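Local coordinates for protein pyridoxamine 5-phosphate-dependent dehydrase (Escherichia coli, PDB 3B8X) that removes the C3'-hydroxyl group from GDP-4-keto-6-deoxy-D-mannose by a combined transamination and deoxygenation, a step in the biosynthesis of L-colitose for the O-antigen, at residues D110-N115 against V294-G299. The protein carries 1 engineered substitution. Sequence-based numbering, arbitrary orientation.
Sequences DINTLN and VQQETG
Q295 reaches in from the 294-299 loop and hands its amide to the turn at 110-115. With CG anti to the backbone N (chi1 -176°) and an extended chain beyond it, NE2 arrives at T113 O, 2.9 Å away, in a nearly straight bond of 178°. That oxygen lies in the plane of the Q295 amide. A second hydrogen bond from NE2, to L137 O, helps fix the rotation of this buried amide. L114 covers the amide end, its CD1 3.5 Å from Q295 NE2, and rests on S307 and I309 of strand 305-310; this is the tight side.

One residue along, Q296 N donates to N112 O at 2.8 Å. The side chains of T113 and Q296 lie side by side, pointing the same way, with T113 CG2 3.7 Å from Q296 OE1.

The loose side is at partly exposed N112 and exposed Q296. Here V294 O accepts from two waters, one shared with I111 O and the other with N112 OD1. At the other end of the contact, a third water bridges T298 OG1 and N115 ND2. N140 backs up the join, its side chain bonded to T113 O, Q296 O and T298 N.

D110 OD1 holds the turn, accepting from N112 N, 2.6 Å away, and from T113 N. This Asx motif is overlapped by an ST turn in which T113 OG1 takes N115 N. The contact joins the loop after strand 103-107 of the mixed sheet to that after strand 292-293 of the antiparallel sheet, as in the large and small parts of fold type I PLP-dependent aminotransferases.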
loop_
_atom_site.group_PDB
_atom_site.type_symbol
_atom_site.label_atom_id
_atom_site.label_comp_id
_atom_site.label_asym_id
_atom_site.label_seq_id
_atom_site.Cartn_x
_atom_site.Cartn_y
_atom_site.Cartn_z
ATOM N N ASP B 110 18.379 16.284 -18.454
ATOM C CA ASP B 110 18.605 17.031 -19.667
ATOM C C ASP B 110 17.445 18.034 -19.646
ATOM O O ASP B 110 16.314 17.620 -19.483
ATOM C CB ASP B 110 18.504 16.081 -20.848
ATOM C CG ASP B 110 18.639 16.801 -22.157
ATOM O OD1 ASP B 110 17.848 17.717 -22.365
ATOM O OD2 ASP B 110 19.510 16.479 -22.985
ATOM N N ILE B 111 17.744 19.336 -19.708
ATOM C CA ILE B 111 16.721 20.385 -19.605
ATOM C C ILE B 111 15.783 20.378 -20.806
ATOM O O ILE B 111 14.694 20.964 -20.757
ATOM C CB ILE B 111 17.373 21.800 -19.456
ATOM C CG1 ILE B 111 16.430 22.783 -18.791
ATOM C CG2 ILE B 111 17.909 22.246 -20.797
ATOM C CD1 ILE B 111 16.198 22.473 -17.331
ATOM N N ASN B 112 16.202 19.724 -21.883
ATOM C CA ASN B 112 15.342 19.655 -23.052
ATOM C C ASN B 112 14.377 18.487 -22.978
ATOM O O ASN B 112 13.159 18.668 -23.141
ATOM C CB ASN B 112 16.186 19.587 -24.302
ATOM C CG ASN B 112 16.740 20.935 -24.645
ATOM O OD1 ASN B 112 15.972 21.836 -24.972
ATOM N ND2 ASN B 112 18.034 21.121 -24.455
ATOM N N THR B 113 14.915 17.281 -22.792
ATOM C CA THR B 113 14.053 16.105 -22.694
ATOM C C THR B 113 13.340 15.917 -21.354
ATOM O O THR B 113 12.328 15.203 -21.293
ATOM C CB THR B 113 14.803 14.833 -22.906
ATOM O OG1 THR B 113 15.717 14.658 -21.827
ATOM C CG2 THR B 113 15.523 14.883 -24.218
ATOM N N LEU B 114 13.903 16.539 -20.310
ATOM C CA LEU B 114 13.451 16.450 -18.912
ATOM C C LEU B 114 13.839 15.140 -18.312
ATOM O O LEU B 114 13.607 14.928 -17.128
ATOM C CB LEU B 114 11.933 16.645 -18.736
ATOM C CG LEU B 114 11.333 17.934 -19.330
ATOM C CD1 LEU B 114 9.893 18.045 -18.856
ATOM C CD2 LEU B 114 12.182 19.167 -18.961
ATOM N N ASN B 115 14.472 14.287 -19.117
ATOM C CA ASN B 115 14.953 12.971 -18.634
ATOM C C ASN B 115 16.431 13.034 -18.216
ATOM O O ASN B 115 17.073 14.100 -18.360
ATOM C CB ASN B 115 14.677 11.875 -19.666
ATOM C CG ASN B 115 13.195 11.559 -19.791
ATOM O OD1 ASN B 115 12.427 11.716 -18.848
ATOM N ND2 ASN B 115 12.787 11.144 -20.964
ATOM N N VAL B 294 9.848 24.396 -24.524
ATOM C CA VAL B 294 8.974 23.244 -24.315
ATOM C C VAL B 294 9.785 21.931 -24.242
ATOM O O VAL B 294 11.022 21.925 -24.335
ATOM C CB VAL B 294 7.913 23.164 -25.425
ATOM C CG1 VAL B 294 7.023 24.452 -25.415
ATOM C CG2 VAL B 294 8.570 22.993 -26.787
ATOM N N GLN B 295 9.117 20.802 -24.043
ATOM C CA GLN B 295 9.850 19.548 -23.938
ATOM C C GLN B 295 10.272 19.030 -25.331
ATOM O O GLN B 295 9.487 19.058 -26.284
ATOM C CB GLN B 295 9.017 18.476 -23.181
ATOM C CG GLN B 295 9.687 17.099 -22.880
ATOM C CD GLN B 295 8.825 16.243 -21.945
ATOM O OE1 GLN B 295 7.600 16.380 -21.940
ATOM N NE2 GLN B 295 9.458 15.396 -21.129
ATOM N N GLN B 296 11.531 18.607 -25.415
ATOM C CA GLN B 296 12.046 17.982 -26.616
ATOM C C GLN B 296 11.684 16.517 -26.543
ATOM O O GLN B 296 12.137 15.814 -25.621
ATOM C CB GLN B 296 13.560 18.044 -26.669
ATOM C CG GLN B 296 14.115 17.217 -27.822
ATOM C CD GLN B 296 15.637 17.222 -27.826
ATOM O OE1 GLN B 296 16.279 16.182 -27.642
ATOM N NE2 GLN B 296 16.222 18.409 -27.962
ATOM N N GLU B 297 10.926 16.067 -27.537
ATOM C CA GLU B 297 10.474 14.689 -27.632
ATOM C C GLU B 297 11.535 13.662 -28.029
ATOM O O GLU B 297 12.278 13.871 -28.986
ATOM C CB GLU B 297 9.358 14.606 -28.684
ATOM C CG GLU B 297 8.751 13.197 -28.802
ATOM C CD GLU B 297 7.508 13.206 -29.635
ATOM O OE1 GLU B 297 7.437 14.084 -30.514
ATOM O OE2 GLU B 297 6.589 12.390 -29.406
ATOM N N THR B 298 11.533 12.528 -27.334
ATOM C CA THR B 298 12.387 11.370 -27.665
ATOM C C THR B 298 11.394 10.256 -28.107
ATOM O O THR B 298 10.303 10.157 -27.555
ATOM C CB THR B 298 13.203 10.948 -26.421
ATOM O OG1 THR B 298 14.114 12.006 -26.104
ATOM C CG2 THR B 298 14.030 9.685 -26.704
ATOM N N GLY B 299 11.698 9.493 -29.167
ATOM C CA GLY B 299 10.776 8.453 -29.673
ATOM C C GLY B 299 9.370 9.003 -29.922
ATOM O O GLY B 299 9.188 10.057 -30.544
HETATM O O HOH W 1 12.469 21.909 -21.853
HETATM O O HOH W 2 13.039 22.207 -26.001
HETATM O O HOH W 3 14.525 11.265 -23.614
#